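Local coordinates for nisin leader peptide-processing serine protease NisP (Lactococcus lactis subsp. lactis, PDB 4MZD), which removes the leader peptide from the nisin precursor, probably as a serine endopeptidase of the subtilisin-like S8 family, at residues 125-130 and 180-185; 143-148 and 174-179; 67-72 and 160-165. All blocks are in the same frame, centred on the assembly; numbering follows the deposited sequence.

Contact 1: 125-130 and 180-185; sequences GGFDNE and LSKSEW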
loop_
_atom_site.group_PDB
_atom_site.type_symbol
_atom_site.label_atom_id
_atom_site.label_comp_id
_atom_site.label_asym_id
_atom_site.label_seq_id
_atom_site.Cartn_x
_atom_site.Cartn_y
_atom_site.Cartn_z
ATOM N N GLY A 125 16.988 -16.474 7.288
ATOM C CA GLY A 125 15.939 -17.335 7.800
ATOM C C GLY A 125 14.538 -16.772 7.640
ATOM O O GLY A 125 13.561 -17.470 7.905
ATOM N N GLY A 126 14.429 -15.513 7.216
ATOM C CA GLY A 126 13.129 -14.905 6.992
ATOM C C GLY A 126 12.273 -14.823 8.247
ATOM O O GLY A 126 12.768 -14.543 9.341
ATOM N N PHE A 127 10.978 -15.068 8.088
ATOM C CA PHE A 127 10.026 -14.922 9.180
ATOM C C PHE A 127 10.234 -16.029 10.209
ATOM O O PHE A 127 9.907 -17.186 9.947
ATOM C CB PHE A 127 8.601 -14.961 8.627
ATOM C CG PHE A 127 7.540 -14.716 9.656
ATOM C CD1 PHE A 127 7.198 -13.423 10.030
ATOM C CD2 PHE A 127 6.864 -15.779 10.238
ATOM C CE1 PHE A 127 6.207 -13.195 10.972
ATOM C CE2 PHE A 127 5.872 -15.558 11.179
ATOM C CZ PHE A 127 5.544 -14.264 11.548
ATOM N N ASP A 128 10.794 -15.661 11.362
ATOM C CA ASP A 128 11.036 -16.585 12.473
ATOM C C ASP A 128 11.645 -17.911 12.010
ATOM O O ASP A 128 11.252 -18.996 12.447
ATOM C CB ASP A 128 9.767 -16.776 13.308
ATOM C CG ASP A 128 9.415 -15.540 14.121
ATOM O OD1 ASP A 128 10.317 -14.709 14.373
ATOM O OD2 ASP A 128 8.242 -15.385 14.508
ATOM N N ASN A 129 12.628 -17.792 11.125
ATOM C CA ASN A 129 13.416 -18.923 10.639
ATOM C C ASN A 129 12.653 -19.988 9.875
ATOM O O ASN A 129 13.088 -21.135 9.799
ATOM C CB ASN A 129 14.248 -19.545 11.762
ATOM C CG ASN A 129 15.563 -18.834 11.954
ATOM O OD1 ASN A 129 16.339 -18.683 11.008
ATOM N ND2 ASN A 129 15.805 -18.352 13.162
ATOM N N GLU A 130 11.528 -19.603 9.290
ATOM C CA GLU A 130 10.738 -20.530 8.494
ATOM C C GLU A 130 11.186 -20.534 7.038
ATOM O O GLU A 130 10.702 -21.330 6.233
ATOM C CB GLU A 130 9.257 -20.178 8.620
ATOM C CG GLU A 130 8.802 -20.194 10.067
ATOM C CD GLU A 130 7.371 -19.752 10.260
ATOM O OE1 GLU A 130 6.659 -19.556 9.251
ATOM O OE2 GLU A 130 6.960 -19.601 11.434
ATOM N N LEU A 180 5.287 -13.969 5.704
ATOM C CA LEU A 180 4.967 -12.868 6.603
ATOM C C LEU A 180 6.185 -11.986 6.896
ATOM O O LEU A 180 7.325 -12.322 6.556
ATOM C CB LEU A 180 4.343 -13.408 7.888
ATOM C CG LEU A 180 3.034 -14.175 7.670
ATOM C CD1 LEU A 180 2.654 -14.968 8.907
ATOM C CD2 LEU A 180 1.916 -13.220 7.265
ATOM N N SER A 181 5.924 -10.852 7.532
ATOM C CA SER A 181 6.963 -9.898 7.875
ATOM C C SER A 181 6.838 -9.507 9.347
ATOM O O SER A 181 5.987 -10.028 10.069
ATOM C CB SER A 181 6.880 -8.685 6.937
ATOM O OG SER A 181 7.898 -7.734 7.195
ATOM N N LYS A 182 7.717 -8.613 9.782
ATOM C CA LYS A 182 7.784 -8.176 11.180
ATOM C C LYS A 182 7.867 -6.661 11.239
ATOM O O LYS A 182 8.479 -6.036 10.372
ATOM C CB LYS A 182 9.022 -8.754 11.873
ATOM C CG LYS A 182 9.032 -10.266 12.015
ATOM C CD LYS A 182 8.090 -10.735 13.112
ATOM C CE LYS A 182 8.350 -12.189 13.463
ATOM N NZ LYS A 182 7.468 -12.645 14.570
ATOM N N SER A 183 7.284 -6.067 12.277
ATOM C CA SER A 183 7.335 -4.619 12.416
ATOM C C SER A 183 8.766 -4.113 12.566
ATOM O O SER A 183 9.080 -3.015 12.129
ATOM C CB SER A 183 6.471 -4.137 13.582
ATOM O OG SER A 183 6.956 -4.625 14.817
ATOM N N GLU A 184 9.638 -4.900 13.190
ATOM C CA GLU A 184 11.033 -4.485 13.312
ATOM C C GLU A 184 11.646 -4.247 11.932
ATOM O O GLU A 184 12.401 -3.295 11.735
ATOM C CB GLU A 184 11.850 -5.521 14.094
ATOM C CG GLU A 184 13.222 -5.035 14.565
ATOM C CD GLU A 184 14.335 -5.259 13.550
ATOM O OE1 GLU A 184 14.146 -6.041 12.594
ATOM O OE2 GLU A 184 15.420 -4.656 13.721
ATOM N N TRP A 185 11.322 -5.114 10.978
ATOM C CA TRP A 185 11.881 -4.978 9.638
ATOM C C TRP A 185 11.254 -3.783 8.920
ATOM O O TRP A 185 11.948 -3.014 8.251
ATOM C CB TRP A 185 11.666 -6.231 8.792
ATOM C CG TRP A 185 11.868 -7.567 9.432
ATOM C CD1 TRP A 185 12.401 -7.855 10.663
ATOM C CD2 TRP A 185 11.490 -8.811 8.851
ATOM N NE1 TRP A 185 12.382 -9.220 10.868
ATOM C CE2 TRP A 185 11.819 -9.825 9.770
ATOM C CE3 TRP A 185 10.906 -9.168 7.628
ATOM C CZ2 TRP A 185 11.574 -11.172 9.507
ATOM C CZ3 TRP A 185 10.667 -10.502 7.365
ATOM C CH2 TRP A 185 10.991 -11.487 8.304
#

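Contact 2: 143-148 and 174-179; sequences DKMGHG and RVFGEN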
loop_
_atom_site.group_PDB
_atom_site.type_symbol
_atom_site.label_atom_id
_atom_site.label_comp_id
_atom_site.label_asym_id
_atom_site.label_seq_id
_atom_site.Cartn_x
_atom_site.Cartn_y
_atom_site.Cartn_z
ATOM N N ASP A 143 11.927 -10.131 -6.051
ATOM C CA ASP A 143 10.567 -10.401 -5.603
ATOM C C ASP A 143 10.238 -11.876 -5.803
ATOM O O ASP A 143 10.053 -12.332 -6.938
ATOM C CB ASP A 143 9.605 -9.523 -6.400
ATOM C CG ASP A 143 8.162 -9.694 -5.991
ATOM O OD1 ASP A 143 7.881 -10.359 -4.966
ATOM O OD2 ASP A 143 7.300 -9.141 -6.702
ATOM N N LYS A 144 10.162 -12.615 -4.698
ATOM C CA LYS A 144 9.842 -14.040 -4.737
ATOM C C LYS A 144 8.332 -14.299 -4.742
ATOM O O LYS A 144 7.890 -15.418 -4.993
ATOM C CB LYS A 144 10.455 -14.754 -3.525
ATOM C CG LYS A 144 11.974 -14.698 -3.415
ATOM C CD LYS A 144 12.433 -15.497 -2.192
ATOM C CE LYS A 144 13.952 -15.643 -2.107
ATOM N NZ LYS A 144 14.617 -14.544 -1.344
ATOM N N MET A 145 7.548 -13.271 -4.435
ATOM C CA MET A 145 6.108 -13.409 -4.222
ATOM C C MET A 145 5.288 -12.945 -5.420
ATOM O O MET A 145 4.388 -13.649 -5.887
ATOM C CB MET A 145 5.685 -12.609 -2.984
ATOM C CG MET A 145 6.135 -13.199 -1.655
ATOM S SD MET A 145 5.585 -12.273 -0.179
ATOM C CE MET A 145 4.066 -11.577 -0.784
ATOM N N GLY A 146 5.595 -11.742 -5.894
ATOM C CA GLY A 146 4.826 -11.089 -6.937
ATOM C C GLY A 146 4.239 -9.782 -6.446
ATOM O O GLY A 146 4.085 -8.829 -7.208
ATOM N N HIS A 147 3.924 -9.731 -5.152
ATOM C CA HIS A 147 3.189 -8.614 -4.590
ATOM C C HIS A 147 3.897 -7.275 -4.816
ATOM O O HIS A 147 3.281 -6.296 -5.236
ATOM C CB HIS A 147 2.954 -8.857 -3.100
ATOM C CG HIS A 147 1.988 -7.901 -2.489
ATOM N ND1 HIS A 147 2.388 -6.755 -1.841
ATOM C CD2 HIS A 147 0.636 -7.911 -2.441
ATOM C CE1 HIS A 147 1.324 -6.105 -1.408
ATOM N NE2 HIS A 147 0.249 -6.782 -1.764
ATOM N N GLY A 148 5.196 -7.228 -4.537
ATOM C CA GLY A 148 5.939 -5.988 -4.675
ATOM C C GLY A 148 5.988 -5.484 -6.105
ATOM O O GLY A 148 5.968 -4.276 -6.358
ATOM N N ARG A 174 12.910 -4.340 0.612
ATOM C CA ARG A 174 12.268 -5.641 0.724
ATOM C C ARG A 174 12.092 -6.051 2.179
ATOM O O ARG A 174 13.066 -6.129 2.934
ATOM C CB ARG A 174 13.062 -6.708 -0.031
ATOM C CG ARG A 174 12.363 -8.057 -0.052
ATOM C CD ARG A 174 12.901 -9.026 -1.088
ATOM N NE ARG A 174 14.181 -9.624 -0.729
ATOM C CZ ARG A 174 14.335 -10.742 -0.019
ATOM N NH1 ARG A 174 15.557 -11.202 0.213
ATOM N NH2 ARG A 174 13.291 -11.411 0.440
ATOM N N VAL A 175 10.840 -6.323 2.552
ATOM C CA VAL A 175 10.502 -6.750 3.907
ATOM C C VAL A 175 9.716 -8.061 3.939
ATOM O O VAL A 175 9.276 -8.491 5.002
ATOM C CB VAL A 175 9.746 -5.656 4.704
ATOM C CG1 VAL A 175 10.604 -4.407 4.846
ATOM C CG2 VAL A 175 8.400 -5.341 4.065
ATOM N N PHE A 176 9.543 -8.699 2.786
ATOM C CA PHE A 176 8.946 -10.031 2.732
ATOM C C PHE A 176 9.850 -10.953 1.944
ATOM O O PHE A 176 10.467 -10.541 0.955
ATOM C CB PHE A 176 7.590 -10.037 2.019
ATOM C CG PHE A 176 6.495 -9.331 2.762
ATOM C CD1 PHE A 176 5.671 -10.019 3.643
ATOM C CD2 PHE A 176 6.278 -7.977 2.569
ATOM C CE1 PHE A 176 4.653 -9.371 4.313
ATOM C CE2 PHE A 176 5.276 -7.317 3.247
ATOM C CZ PHE A 176 4.455 -8.017 4.117
ATOM N N GLY A 177 9.884 -12.210 2.378
ATOM C CA GLY A 177 10.432 -13.298 1.596
ATOM C C GLY A 177 9.290 -13.911 0.812
ATOM O O GLY A 177 8.906 -13.407 -0.239
ATOM N N GLU A 178 8.714 -14.986 1.341
ATOM C CA GLU A 178 7.574 -15.612 0.686
ATOM C C GLU A 178 6.314 -15.639 1.539
ATOM O O GLU A 178 5.266 -16.093 1.073
ATOM C CB GLU A 178 7.928 -17.020 0.221
ATOM C CG GLU A 178 8.940 -17.033 -0.890
ATOM C CD GLU A 178 9.236 -18.431 -1.354
ATOM O OE1 GLU A 178 9.797 -19.214 -0.558
ATOM O OE2 GLU A 178 8.889 -18.757 -2.507
ATOM N N ASN A 179 6.391 -15.165 2.776
ATOM C CA ASN A 179 5.189 -15.201 3.601
ATOM C C ASN A 179 4.930 -13.944 4.422
ATOM O O ASN A 179 4.395 -12.971 3.901
ATOM C CB ASN A 179 5.102 -16.484 4.449
ATOM C CG ASN A 179 6.166 -16.557 5.535
ATOM O OD1 ASN A 179 7.350 -16.360 5.274
ATOM N ND2 ASN A 179 5.740 -16.840 6.768
HETATM O O HOH W 1 10.021 -11.682 -2.099
HETATM O O HOH W 2 17.327 -14.030 0.199
HETATM O O HOH W 3 6.349 -17.357 -3.241
#

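Contact 3: 67-72 and 160-165; sequences DFWDYQ and NILGVA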
loop_
_atom_site.group_PDB
_atom_site.type_symbol
_atom_site.label_atom_id
_atom_site.label_comp_id
_atom_site.label_asym_id
_atom_site.label_seq_id
_atom_site.Cartn_x
_atom_site.Cartn_y
_atom_site.Cartn_z
ATOM N N ASP A 67 -0.702 -1.424 -24.924
ATOM C CA ASP A 67 -1.621 -2.453 -25.391
ATOM C C ASP A 67 -2.740 -2.786 -24.425
ATOM O O ASP A 67 -3.838 -3.132 -24.855
ATOM C CB ASP A 67 -0.868 -3.741 -25.697
ATOM C CG ASP A 67 0.081 -3.597 -26.854
ATOM O OD1 ASP A 67 -0.231 -2.831 -27.796
ATOM O OD2 ASP A 67 1.134 -4.263 -26.824
ATOM N N PHE A 68 -2.463 -2.712 -23.126
ATOM C CA PHE A 68 -3.427 -3.195 -22.145
ATOM C C PHE A 68 -4.104 -2.073 -21.355
ATOM O O PHE A 68 -4.804 -2.328 -20.373
ATOM C CB PHE A 68 -2.761 -4.214 -21.212
ATOM C CG PHE A 68 -2.260 -5.457 -21.921
ATOM C CD1 PHE A 68 -2.998 -6.053 -22.936
ATOM C CD2 PHE A 68 -1.041 -6.026 -21.571
ATOM C CE1 PHE A 68 -2.531 -7.199 -23.580
ATOM C CE2 PHE A 68 -0.578 -7.170 -22.208
ATOM C CZ PHE A 68 -1.325 -7.751 -23.213
ATOM N N TRP A 69 -3.928 -0.831 -21.793
ATOM C CA TRP A 69 -4.605 0.288 -21.153
ATOM C C TRP A 69 -6.110 0.054 -21.032
ATOM O O TRP A 69 -6.720 0.395 -20.015
ATOM C CB TRP A 69 -4.334 1.576 -21.930
ATOM C CG TRP A 69 -5.166 2.736 -21.507
ATOM C CD1 TRP A 69 -6.163 3.329 -22.223
ATOM C CD2 TRP A 69 -5.080 3.451 -20.270
ATOM N NE1 TRP A 69 -6.700 4.373 -21.513
ATOM C CE2 TRP A 69 -6.050 4.474 -20.311
ATOM C CE3 TRP A 69 -4.270 3.334 -19.137
ATOM C CZ2 TRP A 69 -6.235 5.371 -19.263
ATOM C CZ3 TRP A 69 -4.457 4.225 -18.093
ATOM C CH2 TRP A 69 -5.431 5.230 -18.165
ATOM N N ASP A 70 -6.713 -0.536 -22.059
ATOM C CA ASP A 70 -8.156 -0.756 -22.046
ATOM C C ASP A 70 -8.623 -1.673 -20.920
ATOM O O ASP A 70 -9.792 -1.638 -20.536
ATOM C CB ASP A 70 -8.628 -1.297 -23.397
ATOM C CG ASP A 70 -8.569 -0.252 -24.493
ATOM O OD1 ASP A 70 -8.644 0.951 -24.164
ATOM O OD2 ASP A 70 -8.462 -0.632 -25.679
ATOM N N TYR A 71 -7.714 -2.488 -20.392
ATOM C CA TYR A 71 -8.036 -3.373 -19.278
ATOM C C TYR A 71 -7.966 -2.649 -17.936
ATOM O O TYR A 71 -8.374 -3.198 -16.916
ATOM C CB TYR A 71 -7.064 -4.557 -19.229
ATOM C CG TYR A 71 -7.180 -5.534 -20.373
ATOM C CD1 TYR A 71 -8.423 -5.925 -20.857
ATOM C CD2 TYR A 71 -6.048 -6.084 -20.955
ATOM C CE1 TYR A 71 -8.536 -6.824 -21.901
ATOM C CE2 TYR A 71 -6.146 -6.977 -22.000
ATOM C CZ TYR A 71 -7.391 -7.343 -22.471
ATOM O OH TYR A 71 -7.482 -8.235 -23.509
ATOM N N GLN A 72 -7.448 -1.424 -17.930
ATOM C CA GLN A 72 -7.159 -0.713 -16.684
ATOM C C GLN A 72 -8.286 0.219 -16.246
ATOM O O GLN A 72 -8.088 1.422 -16.094
ATOM C CB GLN A 72 -5.845 0.056 -16.808
ATOM C CG GLN A 72 -4.651 -0.824 -17.065
ATOM C CD GLN A 72 -3.369 -0.050 -16.936
ATOM O OE1 GLN A 72 -2.814 0.427 -17.922
ATOM N NE2 GLN A 72 -2.892 0.095 -15.708
ATOM N N ASN A 160 3.208 -1.504 -21.470
ATOM C CA ASN A 160 1.987 -2.172 -21.898
ATOM C C ASN A 160 0.804 -1.858 -20.985
ATOM O O ASN A 160 -0.354 -1.894 -21.423
ATOM C CB ASN A 160 2.239 -3.670 -22.029
ATOM C CG ASN A 160 3.453 -3.970 -22.889
ATOM O OD1 ASN A 160 3.638 -3.371 -23.948
ATOM N ND2 ASN A 160 4.291 -4.890 -22.437
ATOM N N ILE A 161 1.103 -1.566 -19.718
ATOM C CA ILE A 161 0.157 -0.898 -18.831
ATOM C C ILE A 161 0.811 0.371 -18.313
ATOM O O ILE A 161 2.030 0.560 -18.443
ATOM C CB ILE A 161 -0.307 -1.776 -17.639
ATOM C CG1 ILE A 161 0.827 -2.027 -16.648
ATOM C CG2 ILE A 161 -0.924 -3.071 -18.124
ATOM C CD1 ILE A 161 0.349 -2.567 -15.332
ATOM N N LEU A 162 -0.012 1.236 -17.730
ATOM C CA LEU A 162 0.448 2.494 -17.151
ATOM C C LEU A 162 0.111 2.553 -15.669
ATOM O O LEU A 162 -1.004 2.208 -15.250
ATOM C CB LEU A 162 -0.225 3.680 -17.842
ATOM C CG LEU A 162 0.166 3.853 -19.306
ATOM C CD1 LEU A 162 -0.694 4.917 -19.963
ATOM C CD2 LEU A 162 1.643 4.182 -19.456
ATOM N N GLY A 163 1.072 3.002 -14.875
ATOM C CA GLY A 163 0.823 3.337 -13.486
ATOM C C GLY A 163 0.235 4.730 -13.364
ATOM O O GLY A 163 -0.042 5.386 -14.376
ATOM N N VAL A 164 0.045 5.207 -12.138
ATOM C CA VAL A 164 -0.480 6.555 -11.964
ATOM C C VAL A 164 0.534 7.619 -12.367
ATOM O O VAL A 164 0.154 8.733 -12.731
ATOM C CB VAL A 164 -0.944 6.839 -10.515
ATOM C CG1 VAL A 164 -2.206 6.055 -10.187
ATOM C CG2 VAL A 164 0.180 6.608 -9.505
ATOM N N ALA A 165 1.822 7.282 -12.260
ATOM C CA ALA A 165 2.905 8.222 -12.522
ATOM C C ALA A 165 3.944 7.494 -13.370
ATOM O O ALA A 165 5.020 7.119 -12.881
ATOM C CB ALA A 165 3.508 8.710 -11.211
#

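Contact 1: 125-130 and 180-185
L180 meets the ring of F127 over one face: its CB stands 3.6 Å from the F127 ring centroid and 16° off the ring normal, a CH-pi contact. Its CD1 reaches across to the far end of the ring, touching CZ and CE2. The F127 ring is placed for this by a chi1 of -176°, which sets CG anti to the backbone N. S181 contributes its carbonyl, with S181 O 3.3 Å from F127 CE1 at the ring edge, near its plane; its hydroxyl turns elsewhere, to the backbone O of V175. K182 follows, at the N-cap position of helix 183-195. Its chain bends at chi2 (-75°), passes the ring at about a right angle with CE 3.4 Å from F127 CE1, and brings NZ to D128. NZ meets D128 OD2 at 2.8 Å, a salt bridge on the syn side but tilted out of the carboxylate plane. The same OD2 lies above the F127 face opposite L180. W185, in the first turn of the helix, has its CH2 3.6 Å from G126 C, and F127 N sits at its ring edge, in plane. F127, from the loop after strand 117-120, thus packs on the residues leading into helix 183-195, with W185 at its backbone: a loop-to-helix junction at the K182 N-cap, in the subtilisin-like catalytic domain, its centre about 19 Å from that of the chain.

Contact 2: 143-148 and 174-179
D143 OD1, whose grip shapes the turn that carries M145 to F176 and G177, accepts two backbone N-H groups from the same face of its carboxylate. G146 N donates almost straight, at 2.8 Å from D143 OD1 and an N-H...acceptor angle of 175°; M145 N is more bent, at 3.0 Å from the same D143 OD1. Both come from above the carboxylate plane, and S101 OG is a further partner. This is an Asx turn extended to an Asx motif, and it leads into helix 147-156 through G146 at the N-cap. M145 touches the other segment through CG and SD. Its CG lies only 3.1 Å from G177 O, a tight approach, while SD rests 3.7 Å from F176 CB. The sulfur stands obliquely to the F176 ring, 49° off its normal, in a Met-aromatic contact, and V487 also touches both side chains.

The turn belongs to the active-site region of the subtilase fold: H147, the predicted charge-relay histidine, follows directly, its ND1 bonded to D100 and its NE2 to the terminal carboxylate of R488. Two waters link the backbones and E178. One accepts a hydrogen bond from K144 N and lies 2.8 Å from G177 O, to which it can donate, though it has more acceptors near it than protons; another donates to K144 O and to E178 OE2. The aliphatic part of K144 crosses E178 at about a right angle, CB lying 3.8 Å from E178 CG. Farther out, K144 NZ comes within 3.8 Å of R174 NH1, both held by the carboxylate of E134, which probably offsets their like charges. R174 NH2 also turns back to F176 O at 3.0 Å, while its NE donates to D140 O.

Contact 3: 67-72 and 160-165
The connection from helix 147-156 to strand 169-174, part of a beta-alpha-beta crossover that returns parallel to strand 117-120, meets the N-terminal stretch at F68 and N160. N160 O accepts from F68 N at 2.8 Å, with the donor in the carbonyl plane. Beside this bond the side chains of D67 and N160 run alongside each other in the same direction, carboxylate and amide planes only 4° apart. The F68 ring also lies alongside N160, but turned 72° from its amide plane. N160 ND2 is bonded to Y346 OH, and F68 meets the rings of Y346 and F338 edge-to-face, so the pair also leans on the hairpin 337-340/346-349.

Residues 69-71 form a 3-10 turn, which delivers Q72 to the N-cap position of helix 73-79. The buried Q72 amide pairs with the backbone of L162 at both of its ends: OE1 takes L162 N on a lone pair at 2.9 Å, an almost straight bond of 169°, and NE2 gives to L162 O at 2.9 Å, meeting it tilted from the carbonyl plane. The two bonds together fix the rotation of the amide and satisfy both its oxygen and one N-H. I161 CB packs against Q72 OE1 at 3.3 Å. I161 places CG2 beside its backbone N, where it lies 3.8 Å from F68 CB. W69 sets CG anti to its own N, which lets the indole reach L162; W69 CE3 comes to 4.0 Å from L162 CD1, obliquely, while M75, K76 and T79 of helix 73-79 touch the same side chain.

Contacts 1 and 2 adjoin, with centres 12 Å apart, and share one continuous run, 174-185, which leaves strand 169-174 and enters helix 183-195; S181 CB packs on F176 CE1 between them. Contact 2 lies nearest the chain's centre, about 14 Å from it centre to centre against 19 Å for the others, and holds the predicted catalytic histidine. Contact 3, away from the annotated sites, is centred about 34 Å from contact 1, on the opposite side of the chain's centre. Helix 147-156 ties it to contact 2, which lies at the helix's start while 160-165 follows its end. A salt bridge beside an aromatic ring marks 1, water bridges and a carboxylate-held turn 2, direct amide-to-backbone bonds 3.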